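Long-range contacts in GCN5-related N-acetyltransferase (Sphaerobacter thermophilus, PDB 3TT2), which probably acts as an acyltransferase of the GCN5-related N-acetyltransferase family, transferring acyl groups such as acetyl to a substrate: residues M156-D161 and V280-E284; K218-L222 and V274-R278. All blocks are in the same frame, centred on the assembly; numbering follows the deposited sequence.

Interaction 1. Residues M156-D161 and V280-E284; sequences MAITLD and VREVE
V280 meets L160 through its carbonyl: V280 O lies 3.6 Å from L160 CD1. A water also joins L160 O to V280 O, the second bond being weak. At R281 the backbone O takes a hydrogen bond from L160 N at 2.6 Å. The R281 side chain, bent at chi2, meets D161 side-on in a salt bridge: R281 NE reaches D161 OD1 at 2.7 Å and R281 NH2 reaches D161 OD2 at 3.3 Å, each on a syn lone pair. Carboxylate and guanidinium are 11° from coplanar, and the two bonds fix their relative turn. T159 CG2 lies over one guanidinium face. From E282 the pairing is regular antiparallel: strand 148-159 lies beside strand 282-290, joining the two acetyltransferase regions. E282 and T159 are a non-hydrogen-bonded pair, side chains alongside. E282 OE2 adds a long charge contact with R281 NH1, and its OE1 a weak one with K246. V283 and I158 are the hydrogen-bonded pair, with I158 N to V283 O at 2.8 Å and V283 N to I158 O at 3.0 Å. Their side chains lie side by side, V283 CB 3.8 Å from I158 CG2. E284 lays CG beside A157 CB, 4.0 Å away, and its OE2 forms a salt bridge with K307.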
loop_
_atom_site.group_PDB
_atom_site.type_symbol
_atom_site.label_atom_id
_atom_site.label_comp_id
_atom_site.label_asym_id
_atom_site.label_seq_id
_atom_site.Cartn_x
_atom_site.Cartn_y
_atom_site.Cartn_z
HETATM N N MSE A 156 -0.914 -9.373 -4.577
HETATM C CA MSE A 156 -0.706 -10.816 -4.673
HETATM C C MSE A 156 -0.999 -11.422 -3.317
HETATM O O MSE A 156 -0.797 -10.786 -2.290
HETATM C CB MSE A 156 0.721 -11.142 -5.116
HETATM C CG MSE A 156 1.130 -10.437 -6.387
HETATM SE SE MSE A 156 0.013 -10.756 -7.996
HETATM C CE MSE A 156 0.390 -12.654 -8.337
ATOM N N ALA A 157 -1.539 -12.625 -3.306
ATOM C CA ALA A 157 -1.831 -13.278 -2.039
ATOM C C ALA A 157 -1.394 -14.730 -2.106
ATOM O O ALA A 157 -1.260 -15.299 -3.195
ATOM C CB ALA A 157 -3.272 -13.179 -1.761
ATOM N N ILE A 158 -1.107 -15.313 -0.949
ATOM C CA ILE A 158 -0.837 -16.752 -0.895
ATOM C C ILE A 158 -1.285 -17.360 0.434
ATOM O O ILE A 158 -1.044 -16.790 1.494
ATOM C CB ILE A 158 0.657 -17.086 -1.161
ATOM C CG1 ILE A 158 0.827 -18.595 -1.342
ATOM C CG2 ILE A 158 1.553 -16.534 -0.057
ATOM C CD1 ILE A 158 2.250 -19.069 -1.518
ATOM N N THR A 159 -1.891 -18.541 0.375
ATOM C CA THR A 159 -2.452 -19.198 1.545
ATOM C C THR A 159 -1.580 -20.392 1.820
ATOM O O THR A 159 -1.447 -21.248 0.945
ATOM C CB THR A 159 -3.824 -19.725 1.214
ATOM O OG1 THR A 159 -4.744 -18.640 1.157
ATOM C CG2 THR A 159 -4.303 -20.685 2.255
ATOM N N LEU A 160 -0.944 -20.475 2.989
ATOM C CA LEU A 160 -0.045 -21.587 3.133
ATOM C C LEU A 160 -0.657 -22.623 4.021
ATOM O O LEU A 160 -0.391 -22.630 5.227
ATOM C CB LEU A 160 1.160 -21.037 3.886
ATOM C CG LEU A 160 1.944 -19.880 3.240
ATOM C CD1 LEU A 160 2.794 -19.116 4.243
ATOM C CD2 LEU A 160 2.843 -20.329 2.077
ATOM N N ASP A 161 -1.310 -23.617 3.415
ATOM C CA ASP A 161 -1.885 -24.713 4.184
ATOM C C ASP A 161 -0.980 -25.910 4.061
ATOM O O ASP A 161 -1.193 -26.909 4.718
ATOM C CB ASP A 161 -3.282 -25.080 3.672
ATOM C CG ASP A 161 -4.335 -24.047 4.016
ATOM O OD1 ASP A 161 -4.133 -23.339 5.029
ATOM O OD2 ASP A 161 -5.360 -23.967 3.276
ATOM N N VAL A 280 1.651 -18.869 10.057
ATOM C CA VAL A 280 0.884 -17.785 9.432
ATOM C C VAL A 280 0.222 -18.284 8.157
ATOM O O VAL A 280 0.892 -18.781 7.255
ATOM C CB VAL A 280 1.736 -16.555 9.132
ATOM C CG1 VAL A 280 0.968 -15.595 8.276
ATOM C CG2 VAL A 280 2.152 -15.882 10.422
ATOM N N ARG A 281 -1.099 -18.174 8.088
ATOM C CA ARG A 281 -1.820 -18.786 6.990
ATOM C C ARG A 281 -1.742 -17.963 5.716
ATOM O O ARG A 281 -1.551 -18.510 4.635
ATOM C CB ARG A 281 -3.271 -19.055 7.375
ATOM C CG ARG A 281 -4.066 -19.679 6.266
ATOM C CD ARG A 281 -5.062 -20.661 6.800
ATOM N NE ARG A 281 -5.761 -21.364 5.723
ATOM C CZ ARG A 281 -6.898 -20.943 5.185
ATOM N NH1 ARG A 281 -7.454 -19.818 5.623
ATOM N NH2 ARG A 281 -7.485 -21.649 4.222
ATOM N N GLU A 282 -1.879 -16.651 5.845
ATOM C CA GLU A 282 -1.967 -15.812 4.671
ATOM C C GLU A 282 -0.884 -14.758 4.627
ATOM O O GLU A 282 -0.642 -14.050 5.607
ATOM C CB GLU A 282 -3.341 -15.156 4.572
ATOM C CG GLU A 282 -4.452 -16.155 4.354
ATOM C CD GLU A 282 -5.846 -15.557 4.506
ATOM O OE1 GLU A 282 -5.963 -14.322 4.704
ATOM O OE2 GLU A 282 -6.829 -16.337 4.426
ATOM N N VAL A 283 -0.233 -14.685 3.469
ATOM C CA VAL A 283 0.727 -13.637 3.139
ATOM C C VAL A 283 0.291 -12.884 1.875
ATOM O O VAL A 283 -0.243 -13.459 0.918
ATOM C CB VAL A 283 2.130 -14.205 2.933
ATOM C CG1 VAL A 283 3.121 -13.071 2.723
ATOM C CG2 VAL A 283 2.527 -15.067 4.135
ATOM N N GLU A 284 0.494 -11.581 1.902
ATOM C CA GLU A 284 0.143 -10.739 0.792
ATOM C C GLU A 284 1.292 -9.802 0.536
ATOM O O GLU A 284 2.120 -9.562 1.412
ATOM C CB GLU A 284 -1.104 -9.915 1.111
ATOM C CG GLU A 284 -2.373 -10.732 1.212
ATOM C CD GLU A 284 -3.557 -9.920 1.683
ATOM O OE1 GLU A 284 -3.347 -8.858 2.310
ATOM O OE2 GLU A 284 -4.700 -10.353 1.434
HETATM O O HOH W 1 0.793 -21.535 7.926
#

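Interaction 2. Residues K218-L222 and V274-R278; sequences KDPEL and VYYRR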
loop_
_atom_site.group_PDB
_atom_site.type_symbol
_atom_site.label_atom_id
_atom_site.label_comp_id
_atom_site.label_asym_id
_atom_site.label_seq_id
_atom_site.Cartn_x
_atom_site.Cartn_y
_atom_site.Cartn_z
ATOM N N LYS A 218 12.221 -5.930 15.395
ATOM C CA LYS A 218 12.079 -6.692 16.630
ATOM C C LYS A 218 11.579 -8.105 16.293
ATOM O O LYS A 218 11.334 -8.912 17.187
ATOM C CB LYS A 218 11.116 -5.991 17.592
ATOM C CG LYS A 218 11.603 -4.623 18.073
ATOM C CD LYS A 218 10.683 -4.007 19.152
ATOM C CE LYS A 218 9.239 -3.860 18.669
ATOM N NZ LYS A 218 8.334 -3.161 19.644
ATOM N N ASP A 219 11.406 -8.374 14.994
ATOM C CA ASP A 219 10.969 -9.669 14.463
ATOM C C ASP A 219 11.794 -10.008 13.218
ATOM O O ASP A 219 11.253 -10.099 12.118
ATOM C CB ASP A 219 9.513 -9.558 14.063
ATOM C CG ASP A 219 8.854 -10.897 13.848
ATOM O OD1 ASP A 219 9.559 -11.932 13.782
ATOM O OD2 ASP A 219 7.607 -10.907 13.746
ATOM N N PRO A 220 13.107 -10.190 13.392
ATOM C CA PRO A 220 14.078 -10.347 12.306
ATOM C C PRO A 220 13.937 -11.667 11.553
ATOM O O PRO A 220 14.493 -11.803 10.464
ATOM C CB PRO A 220 15.424 -10.315 13.026
ATOM C CG PRO A 220 15.112 -10.307 14.505
ATOM C CD PRO A 220 13.679 -10.574 14.689
ATOM N N GLU A 221 13.230 -12.628 12.146
ATOM C CA GLU A 221 12.999 -13.938 11.546
ATOM C C GLU A 221 12.482 -13.784 10.106
ATOM O O GLU A 221 12.796 -14.591 9.225
ATOM C CB GLU A 221 11.956 -14.674 12.391
ATOM C CG GLU A 221 12.235 -16.134 12.776
ATOM C CD GLU A 221 11.077 -16.750 13.600
ATOM O OE1 GLU A 221 11.147 -16.729 14.853
ATOM O OE2 GLU A 221 10.092 -17.250 13.001
ATOM N N LEU A 222 11.688 -12.733 9.893
ATOM C CA LEU A 222 11.033 -12.429 8.617
ATOM C C LEU A 222 11.799 -11.423 7.713
ATOM O O LEU A 222 11.309 -11.033 6.639
ATOM C CB LEU A 222 9.626 -11.885 8.895
ATOM C CG LEU A 222 8.599 -12.672 9.730
ATOM C CD1 LEU A 222 7.342 -11.842 9.932
ATOM C CD2 LEU A 222 8.255 -13.989 9.071
ATOM N N VAL A 274 9.384 -19.558 6.258
ATOM C CA VAL A 274 9.418 -19.025 7.615
ATOM C C VAL A 274 8.008 -18.762 8.149
ATOM O O VAL A 274 7.697 -19.088 9.301
ATOM C CB VAL A 274 10.213 -17.726 7.683
ATOM C CG1 VAL A 274 10.005 -17.063 9.017
ATOM C CG2 VAL A 274 11.690 -17.985 7.430
ATOM N N TYR A 275 7.161 -18.185 7.298
ATOM C CA TYR A 275 5.776 -17.917 7.654
ATOM C C TYR A 275 5.046 -19.216 7.885
ATOM O O TYR A 275 4.238 -19.341 8.820
ATOM C CB TYR A 275 5.052 -17.175 6.532
ATOM C CG TYR A 275 5.234 -15.682 6.519
ATOM C CD1 TYR A 275 4.750 -14.893 7.551
ATOM C CD2 TYR A 275 5.852 -15.059 5.453
ATOM C CE1 TYR A 275 4.912 -13.511 7.531
ATOM C CE2 TYR A 275 6.023 -13.698 5.424
ATOM C CZ TYR A 275 5.560 -12.922 6.464
ATOM O OH TYR A 275 5.727 -11.556 6.408
ATOM N N TYR A 276 5.304 -20.177 7.006
ATOM C CA TYR A 276 4.574 -21.420 7.082
ATOM C C TYR A 276 4.919 -22.125 8.368
ATOM O O TYR A 276 4.046 -22.582 9.082
ATOM C CB TYR A 276 4.856 -22.339 5.906
ATOM C CG TYR A 276 4.232 -23.703 6.106
ATOM C CD1 TYR A 276 2.857 -23.905 5.894
ATOM C CD2 TYR A 276 4.999 -24.792 6.536
ATOM C CE1 TYR A 276 2.271 -25.158 6.097
ATOM C CE2 TYR A 276 4.418 -26.047 6.740
ATOM C CZ TYR A 276 3.061 -26.212 6.517
ATOM O OH TYR A 276 2.493 -27.431 6.710
ATOM N N ARG A 277 6.197 -22.204 8.692
ATOM C CA ARG A 277 6.530 -23.020 9.840
ATOM C C ARG A 277 6.353 -22.243 11.151
ATOM O O ARG A 277 6.478 -22.777 12.242
ATOM C CB ARG A 277 7.866 -23.755 9.635
ATOM C CG ARG A 277 9.105 -23.050 10.054
ATOM C CD ARG A 277 10.285 -23.825 9.473
ATOM N NE ARG A 277 10.571 -23.429 8.092
ATOM C CZ ARG A 277 11.408 -22.450 7.756
ATOM N NH1 ARG A 277 12.067 -21.768 8.695
ATOM N NH2 ARG A 277 11.591 -22.157 6.479
ATOM N N ARG A 278 6.010 -20.974 10.996
ATOM C CA ARG A 278 5.511 -20.108 12.067
ATOM C C ARG A 278 3.993 -20.220 12.302
ATOM O O ARG A 278 3.465 -19.803 13.344
ATOM C CB ARG A 278 5.816 -18.686 11.646
ATOM C CG ARG A 278 5.585 -17.643 12.640
ATOM C CD ARG A 278 6.786 -16.755 12.578
ATOM N NE ARG A 278 6.456 -15.365 12.839
ATOM C CZ ARG A 278 7.362 -14.403 12.927
ATOM N NH1 ARG A 278 8.657 -14.681 12.789
ATOM N NH2 ARG A 278 6.974 -13.162 13.158
#
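R278 and D219 reach for each other from opposite directions, and their flat groups lie nearly coplanar, 9° apart. D219 CG stands anti to the backbone N (chi1 -165°), which turns the carboxylate toward the arginine. D219 OD1 receives NH1 of R278 at 3.1 Å on its syn lone pair. R278 NH2 also gives D219 OD1 a weak bond; its approach to D219 OD2 is modelled too short to be trusted. E221 completes a salt-bridge network but is turned quite differently. Its carboxylate stands at 81° to the guanidinium, and R278 NH1 meets E221 OE2 at 3.0 Å from above the carboxylate plane. L222 comes over one face of the guanidinium, with CD1 3.5 Å from R278 NH2. It also crosses Y275 at about a right angle. L222 CD2 sits over the face of the Y275 ring, 3.9 Å from its centroid, in a CH-pi contact. The same methyl packs on V274 CG1 at 3.5 Å. Y275 OH bonds to Q241 O. The contact thus joins the 3-10 turn 220-222, just ahead of strand 223-228, to residues 274-278 of helix 263-278. A leucine in place of R278 would probably leave D219 and E221 without their shared positive mate. One guanidinium serves two carboxylates, so its charge probably offsets both acids in part, while L222, V274 and Y275 pack beside it.

Along the chain, 156-161 comes first, at the end of strand 148-159. Next comes 218-222, ahead of strand 223-228. Helix 263-278 then brings 274-278 back to 218-222, which closes interaction 2. Almost at once the chain turns into strand 282-290, and 280-284 closes the wider loop at 156-161. Interaction 2 is therefore nested inside interaction 1, and the two do not cross. Their centres are about 13 Å apart. Y275 links them: its O probably accepts a hydrogen bond from V280 N, and its ring packs on V283. Interaction 1 ties the two acetyltransferase regions together, while interaction 2 works within the second.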